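Local coordinates for putative TOXIN related protein (Parabacteroides distasonis ATCC 8503, PDB 3K0Y) that is of unknown function but, as a putative toxin-related protein, joins a NigD-like OB domain to a NigD-like beta-sandwich domain, at residues V15-P20 with N51-V56; N83-S88 with G167-N172. All coordinates share one frame; numbering follows the deposited sequence.

Contact 1 of 2, residues V15-P20 with N51-V56; sequences VATVVP and NQRALV
Val15 to Val18 pair antiparallel with Gln52 to Leu55, the short strand axes approaching to 4.6 Å at 135°, a strong twist for neighbouring strands. Ala16 and Ala54 form a hydrogen-bonded pair, Ala54 N to Ala16 O and Ala16 N to Ala54 O both 2.9 Å, and Val18 N donates to Gln52 O. Beyond this a water links Val18 O to Asn51 N.

On the face of Val15, Thr17 and Arg53, the arginine chain bends at chi2 and chi3 and folds back over the partner strand. Its NE donates to Thr17 OG1 at 2.9 Å, tilted 21° from the guanidinium plane, while NH2 adds a weak second bond to the same oxygen. Val15 CG1 lies over one guanidinium face, 3.3 Å from Arg53 NH1. Asp31, by a salt bridge to NH2, and Asn121, bonded to NH1, fix the rest of the group; Thr17 OG1 also bonds to Asp117.

The other face is mostly apolar, Ala16 CB meeting Val56 CG2 at 4.0 Å; the Gln52 side chain there turns away, its NE2 donating to Arg53 O. Such a strongly twisted antiparallel pairing is consistent with the curled sheet of an OB domain.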
ATOM      1  N   VAL A  15       9.040   5.604  -0.054  1.00 48.27           N
ATOM      2  CA  VAL A  15       7.840   5.304   0.686  1.00 48.45           C
ATOM      3  C   VAL A  15       8.312   4.828   2.079  1.00 48.34           C
ATOM      4  O   VAL A  15       9.259   4.032   2.166  1.00 50.29           O
ATOM      5  CB  VAL A  15       6.923   4.292  -0.078  1.00 48.82           C
ATOM      6  CG1 VAL A  15       5.667   3.878   0.755  1.00 46.89           C
ATOM      7  CG2 VAL A  15       6.497   4.871  -1.417  1.00 46.60           C
ATOM      8  N   ALA A  16       7.726   5.396   3.141  1.00 46.23           N
ATOM      9  CA  ALA A  16       8.049   5.065   4.529  1.00 45.01           C
ATOM     10  C   ALA A  16       6.782   4.860   5.333  1.00 44.49           C
ATOM     11  O   ALA A  16       5.750   5.488   5.052  1.00 44.35           O
ATOM     12  CB  ALA A  16       8.830   6.199   5.192  1.00 44.10           C
ATOM     13  N   THR A  17       6.898   4.069   6.386  1.00 44.01           N
ATOM     14  CA  THR A  17       5.873   4.010   7.406  1.00 43.98           C
ATOM     15  C   THR A  17       6.170   5.000   8.530  1.00 44.73           C
ATOM     16  O   THR A  17       7.269   5.061   9.045  1.00 44.04           O
ATOM     17  CB  THR A  17       5.712   2.611   7.968  1.00 44.34           C
ATOM     18  OG1 THR A  17       5.560   1.694   6.867  1.00 41.04           O
ATOM     19  CG2 THR A  17       4.465   2.548   8.984  1.00 42.43           C
ATOM     20  N   VAL A  18       5.157   5.792   8.870  1.00 45.55           N
ATOM     21  CA  VAL A  18       5.218   6.727   9.953  1.00 46.45           C
ATOM     22  C   VAL A  18       4.983   5.978  11.264  1.00 47.88           C
ATOM     23  O   VAL A  18       3.963   5.314  11.443  1.00 48.39           O
ATOM     24  CB  VAL A  18       4.123   7.849   9.813  1.00 46.41           C
ATOM     25  CG1 VAL A  18       4.134   8.765  11.064  1.00 46.70           C
ATOM     26  CG2 VAL A  18       4.317   8.712   8.561  1.00 43.38           C
ATOM     27  N   VAL A  19       5.897   6.090  12.201  1.00 49.55           N
ATOM     28  CA  VAL A  19       5.645   5.475  13.505  1.00 51.82           C
ATOM     29  C   VAL A  19       5.607   6.527  14.600  1.00 52.26           C
ATOM     30  O   VAL A  19       6.646   7.039  14.972  1.00 52.70           O
ATOM     31  CB  VAL A  19       6.696   4.387  13.845  1.00 52.01           C
ATOM     32  CG1 VAL A  19       6.293   3.689  15.133  1.00 51.76           C
ATOM     33  CG2 VAL A  19       6.818   3.370  12.680  1.00 52.53           C
ATOM     34  N   PRO A  20       4.406   6.862  15.107  1.00 54.24           N
ATOM     35  CA  PRO A  20       4.285   7.838  16.224  1.00 55.39           C
ATOM     36  C   PRO A  20       5.027   7.458  17.498  1.00 57.00           C
ATOM     37  O   PRO A  20       5.359   6.303  17.691  1.00 57.19           O
ATOM     38  CB  PRO A  20       2.783   7.853  16.506  1.00 54.60           C
ATOM     39  CG  PRO A  20       2.156   7.463  15.194  1.00 53.97           C
ATOM     40  CD  PRO A  20       3.075   6.432  14.632  1.00 54.09           C
ATOM     41  N   ASN A  51       0.163   3.404  11.575  1.00 50.40           N
ATOM     42  CA  ASN A  51      -0.140   2.601  10.376  1.00 50.62           C
ATOM     43  C   ASN A  51      -0.467   3.403   9.102  1.00 49.58           C
ATOM     44  O   ASN A  51      -1.429   3.127   8.392  1.00 50.30           O
ATOM     45  CB  ASN A  51      -1.250   1.626  10.744  1.00 51.57           C
ATOM     46  CG  ASN A  51      -0.937   0.880  12.031  1.00 52.66           C
ATOM     47  OD1 ASN A  51      -1.603   1.077  13.047  1.00 58.28           O
ATOM     48  ND2 ASN A  51       0.119   0.087  12.011  1.00 51.96           N
ATOM     49  N   GLN A  52       0.347   4.423   8.845  1.00 47.82           N
ATOM     50  CA  GLN A  52       0.133   5.354   7.749  1.00 45.56           C
ATOM     51  C   GLN A  52       1.427   5.356   6.968  1.00 44.72           C
ATOM     52  O   GLN A  52       2.497   5.445   7.574  1.00 44.28           O
ATOM     53  CB  GLN A  52      -0.131   6.747   8.326  1.00 45.94           C
ATOM     54  CG  GLN A  52      -0.175   7.854   7.358  1.00 44.79           C
ATOM     55  CD  GLN A  52      -1.366   7.786   6.437  1.00 45.37           C
ATOM     56  OE1 GLN A  52      -2.487   7.812   6.879  1.00 45.00           O
ATOM     57  NE2 GLN A  52      -1.113   7.748   5.141  1.00 43.39           N
ATOM     58  N   ARG A  53       1.349   5.235   5.652  1.00 42.13           N
ATOM     59  CA  ARG A  53       2.565   5.375   4.828  1.00 41.90           C
ATOM     60  C   ARG A  53       2.592   6.758   4.212  1.00 41.16           C
ATOM     61  O   ARG A  53       1.544   7.419   4.109  1.00 41.86           O
ATOM     62  CB  ARG A  53       2.597   4.322   3.741  1.00 40.64           C
ATOM     63  CG  ARG A  53       2.471   2.915   4.256  1.00 41.42           C
ATOM     64  CD  ARG A  53       3.396   1.959   3.466  1.00 37.92           C
ATOM     65  NE  ARG A  53       4.718   1.940   4.072  1.00 42.60           N
ATOM     66  CZ  ARG A  53       5.809   1.457   3.475  1.00 40.25           C
ATOM     67  NH1 ARG A  53       5.746   0.978   2.235  1.00 39.66           N
ATOM     68  NH2 ARG A  53       6.938   1.443   4.128  1.00 41.32           N
ATOM     69  N   ALA A  54       3.771   7.177   3.788  1.00 40.80           N
ATOM     70  CA  ALA A  54       3.968   8.495   3.208  1.00 41.53           C
ATOM     71  C   ALA A  54       5.100   8.440   2.188  1.00 41.43           C
ATOM     72  O   ALA A  54       5.978   7.597   2.284  1.00 42.58           O
ATOM     73  CB  ALA A  54       4.280   9.539   4.271  1.00 40.34           C
ATOM     74  N   LEU A  55       5.008   9.294   1.189  1.00 41.56           N
ATOM     75  CA  LEU A  55       6.111   9.582   0.305  1.00 43.60           C
ATOM     76  C   LEU A  55       6.943  10.693   0.969  1.00 43.20           C
ATOM     77  O   LEU A  55       6.439  11.801   1.220  1.00 43.94           O
ATOM     78  CB  LEU A  55       5.569  10.017  -1.067  1.00 43.89           C
ATOM     79  CG  LEU A  55       6.586  10.104  -2.209  1.00 47.00           C
ATOM     80  CD1 LEU A  55       7.204   8.740  -2.525  1.00 47.18           C
ATOM     81  CD2 LEU A  55       5.881  10.731  -3.451  1.00 48.99           C
ATOM     82  N   VAL A  56       8.193  10.382   1.273  1.00 43.75           N
ATOM     83  CA  VAL A  56       9.070  11.256   2.019  1.00 44.82           C
ATOM     84  C   VAL A  56      10.303  11.690   1.213  1.00 45.73           C
ATOM     85  O   VAL A  56      11.016  10.855   0.683  1.00 45.82           O
ATOM     86  CB  VAL A  56       9.557  10.584   3.321  1.00 45.03           C
ATOM     87  CG1 VAL A  56      10.403  11.552   4.120  1.00 44.91           C
ATOM     88  CG2 VAL A  56       8.342  10.068   4.181  1.00 43.55           C
TER
HETATM   89  O   HOH W   1       2.971   2.928  12.559  1.00 50.85           O

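Contact 2 of 2, residues N83-S88 with G167-N172; sequences NILTKS and GRVAFN
Ala170 N donates to Leu85 O at 2.9 Å, Lys87 N to Ala170 O at 3.0 Å and Asn172 N to Lys87 O at 2.9 Å, the alternating pattern of a parallel pair. The short strand axes lie 4.6 Å apart at 24°. CA-H...O contacts add to each acceptor, as where Thr86 CA approaches Ala170 O. Upstream, a water accepts from Leu85 N and donates to Arg168 O, bridging the strands where they spread apart.

Apolar contacts lie on both faces. Ile84 reaches across with CG2, which the chi1 of -70° to CG1 sets anti to the backbone N; this methyl rests 3.6 Å from Val169 CA and also meets Arg168 CB, while Ile84 CD1 lies against Arg168 CD. On the face of Leu85, Val169, Lys87 and Phe171, the Leu85 and Val169 side chains lie side by side, CD2 to CG2 4.1 Å. Val169 CG2 also sits over one face of the Phe171 ring, toward its rim, and Lys87 CB touches Phe171 CD1 at 4.1 Å.

The polar side chains find most of their partners along their own strand or beyond the pair. Thr86 OG1 donates back to Ile84 O at 2.8 Å from above the carbonyl plane. Lys87 NZ bonds to Ile136 O and Asn137 OD1, and Asn172 OD1 to Ser174 OG.

Strand 163-172 lies between 83-88 and strand 119-128, which pairs with it antiparallel through Ile122 and Leu120. Strand 135-139 of the second sheet packs on Val169 and Phe171, whereas Ile84 and Arg168 touch Val15 of strand 11-22.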
ATOM      1  N   ASN A  83       1.380  12.091   2.618  1.00 44.20           N
ATOM      2  CA  ASN A  83       0.726  10.841   2.960  1.00 43.01           C
ATOM      3  C   ASN A  83       0.220  10.090   1.731  1.00 42.98           C
ATOM      4  O   ASN A  83      -0.228  10.678   0.751  1.00 41.44           O
ATOM      5  CB  ASN A  83      -0.424  11.100   3.906  1.00 43.12           C
ATOM      6  CG  ASN A  83       0.050  11.478   5.294  1.00 43.10           C
ATOM      7  OD1 ASN A  83       1.259  11.464   5.571  1.00 42.42           O
ATOM      8  ND2 ASN A  83      -0.892  11.822   6.174  1.00 41.82           N
ATOM      9  N   ILE A  84       0.345   8.777   1.803  1.00 42.98           N
ATOM     10  CA  ILE A  84      -0.161   7.881   0.799  1.00 43.34           C
ATOM     11  C   ILE A  84      -1.432   7.280   1.428  1.00 41.99           C
ATOM     12  O   ILE A  84      -1.424   6.876   2.588  1.00 42.03           O
ATOM     13  CB  ILE A  84       0.881   6.798   0.463  1.00 43.36           C
ATOM     14  CG1 ILE A  84       2.055   7.416  -0.284  1.00 46.17           C
ATOM     15  CG2 ILE A  84       0.242   5.643  -0.327  1.00 43.51           C
ATOM     16  CD1 ILE A  84       3.303   6.502  -0.393  1.00 41.57           C
ATOM     17  N   LEU A  85      -2.521   7.240   0.677  1.00 40.94           N
ATOM     18  CA  LEU A  85      -3.723   6.571   1.164  1.00 40.70           C
ATOM     19  C   LEU A  85      -3.366   5.144   1.684  1.00 41.05           C
ATOM     20  O   LEU A  85      -2.871   4.310   0.927  1.00 40.18           O
ATOM     21  CB  LEU A  85      -4.774   6.479   0.055  1.00 39.36           C
ATOM     22  CG  LEU A  85      -6.018   5.698   0.408  1.00 40.24           C
ATOM     23  CD1 LEU A  85      -6.866   6.506   1.582  1.00 43.03           C
ATOM     24  CD2 LEU A  85      -6.888   5.444  -0.790  1.00 40.89           C
ATOM     25  N   THR A  86      -3.613   4.899   2.969  1.00 41.06           N
ATOM     26  CA  THR A  86      -3.273   3.651   3.645  1.00 40.58           C
ATOM     27  C   THR A  86      -4.511   3.018   4.275  1.00 41.22           C
ATOM     28  O   THR A  86      -5.142   3.630   5.103  1.00 41.74           O
ATOM     29  CB  THR A  86      -2.159   3.905   4.686  1.00 40.81           C
ATOM     30  OG1 THR A  86      -1.037   4.511   3.988  1.00 41.68           O
ATOM     31  CG2 THR A  86      -1.714   2.570   5.332  1.00 39.25           C
ATOM     32  N   LYS A  87      -4.853   1.798   3.863  1.00 40.29           N
ATOM     33  CA  LYS A  87      -6.069   1.164   4.246  1.00 41.86           C
ATOM     34  C   LYS A  87      -5.826  -0.285   4.644  1.00 42.47           C
ATOM     35  O   LYS A  87      -4.820  -0.887   4.252  1.00 41.95           O
ATOM     36  CB  LYS A  87      -7.052   1.208   3.091  1.00 41.40           C
ATOM     37  CG  LYS A  87      -7.490   2.626   2.751  1.00 45.56           C
ATOM     38  CD  LYS A  87      -8.373   2.667   1.481  1.00 45.96           C
ATOM     39  CE  LYS A  87      -9.716   2.251   1.760  1.00 44.78           C
ATOM     40  NZ  LYS A  87     -10.585   2.492   0.612  1.00 43.26           N
ATOM     41  N   SER A  88      -6.778  -0.881   5.340  1.00 43.02           N
ATOM     42  CA  SER A  88      -6.674  -2.284   5.543  1.00 44.49           C
ATOM     43  C   SER A  88      -7.510  -2.974   4.481  1.00 44.07           C
ATOM     44  O   SER A  88      -8.166  -2.301   3.650  1.00 42.76           O
ATOM     45  CB  SER A  88      -6.972  -2.655   6.979  1.00 45.53           C
ATOM     46  OG  SER A  88      -8.232  -2.259   7.244  1.00 49.47           O
ATOM     47  N   GLY A 167      -1.843   7.412  -9.082  1.00 46.00           N
ATOM     48  CA  GLY A 167      -2.176   7.356  -7.686  1.00 44.99           C
ATOM     49  C   GLY A 167      -1.336   6.335  -6.958  1.00 43.93           C
ATOM     50  O   GLY A 167      -0.954   5.317  -7.525  1.00 43.74           O
ATOM     51  N   ARG A 168      -1.172   6.569  -5.664  1.00 42.16           N
ATOM     52  CA  ARG A 168      -0.491   5.677  -4.777  1.00 40.89           C
ATOM     53  C   ARG A 168      -1.404   5.207  -3.642  1.00 39.68           C
ATOM     54  O   ARG A 168      -2.273   5.932  -3.154  1.00 41.49           O
ATOM     55  CB  ARG A 168       0.723   6.346  -4.201  1.00 41.23           C
ATOM     56  CG  ARG A 168       1.839   6.608  -5.181  1.00 44.40           C
ATOM     57  CD  ARG A 168       2.973   7.270  -4.442  1.00 47.09           C
ATOM     58  NE  ARG A 168       4.168   7.431  -5.248  1.00 47.28           N
ATOM     59  CZ  ARG A 168       5.074   6.513  -5.488  1.00 46.85           C
ATOM     60  NH1 ARG A 168       5.018   5.271  -4.998  1.00 45.79           N
ATOM     61  NH2 ARG A 168       6.088   6.858  -6.238  1.00 51.09           N
ATOM     62  N   VAL A 169      -1.220   3.970  -3.242  1.00 38.90           N
ATOM     63  CA  VAL A 169      -1.943   3.398  -2.121  1.00 37.60           C
ATOM     64  C   VAL A 169      -1.043   2.365  -1.425  1.00 38.54           C
ATOM     65  O   VAL A 169      -0.133   1.763  -2.039  1.00 39.69           O
ATOM     66  CB  VAL A 169      -3.294   2.783  -2.624  1.00 37.91           C
ATOM     67  CG1 VAL A 169      -3.025   1.575  -3.617  1.00 37.30           C
ATOM     68  CG2 VAL A 169      -4.184   2.381  -1.464  1.00 36.87           C
ATOM     69  N   ALA A 170      -1.326   2.110  -0.160  1.00 38.76           N
ATOM     70  CA  ALA A 170      -0.705   1.055   0.627  1.00 39.32           C
ATOM     71  C   ALA A 170      -1.785   0.335   1.399  1.00 40.66           C
ATOM     72  O   ALA A 170      -2.666   0.992   1.974  1.00 39.60           O
ATOM     73  CB  ALA A 170       0.310   1.658   1.594  1.00 38.39           C
ATOM     74  N   PHE A 171      -1.752  -1.004   1.350  1.00 41.39           N
ATOM     75  CA  PHE A 171      -2.700  -1.853   2.086  1.00 41.33           C
ATOM     76  C   PHE A 171      -1.981  -2.667   3.178  1.00 41.66           C
ATOM     77  O   PHE A 171      -0.988  -3.363   2.924  1.00 39.68           O
ATOM     78  CB  PHE A 171      -3.432  -2.804   1.126  1.00 40.60           C
ATOM     79  CG  PHE A 171      -4.273  -2.095   0.095  1.00 40.54           C
ATOM     80  CD1 PHE A 171      -5.501  -1.533   0.436  1.00 38.91           C
ATOM     81  CD2 PHE A 171      -3.877  -2.030  -1.235  1.00 37.83           C
ATOM     82  CE1 PHE A 171      -6.280  -0.906  -0.515  1.00 38.56           C
ATOM     83  CE2 PHE A 171      -4.699  -1.416  -2.196  1.00 36.14           C
ATOM     84  CZ  PHE A 171      -5.861  -0.853  -1.852  1.00 37.79           C
ATOM     85  N   ASN A 172      -2.477  -2.558   4.403  1.00 42.40           N
ATOM     86  CA  ASN A 172      -1.893  -3.248   5.526  1.00 43.62           C
ATOM     87  C   ASN A 172      -2.243  -4.721   5.371  1.00 44.53           C
ATOM     88  O   ASN A 172      -3.418  -5.086   5.288  1.00 44.25           O
ATOM     89  CB  ASN A 172      -2.441  -2.641   6.828  1.00 44.62           C
ATOM     90  CG  ASN A 172      -1.711  -3.098   8.061  1.00 46.72           C
ATOM     91  OD1 ASN A 172      -1.295  -4.249   8.149  1.00 54.29           O
ATOM     92  ND2 ASN A 172      -1.640  -2.233   9.071  1.00 47.40           N
TER
HETATM   93  O   HOH W   2      -2.368   8.392  -1.933  1.00 38.23           O

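From the N terminus, strand 11-22 meets strand 52-62 in contact 1, closing a loop that holds strands 25-30, 35-38 and 40-41. The chain then returns as strand 74-88, whose end enters contact 2 and pairs with strand 163-172 after a longer excursion through strands 113-116, 119-128, 135-139 and 149-155. The two closures follow in series, neither nested nor crossed. They meet where 52-62 and 74-88 are neighbours: Arg53 O lies 2.9 Å from Ile84 N and Arg53 N 3.0 Å from Thr86 OG1, both probable hydrogen bonds. Contact 1 thus belongs to the OB part, and contact 2 extends the same sheet to strand 163-172, within the NigD-like C-terminal family region.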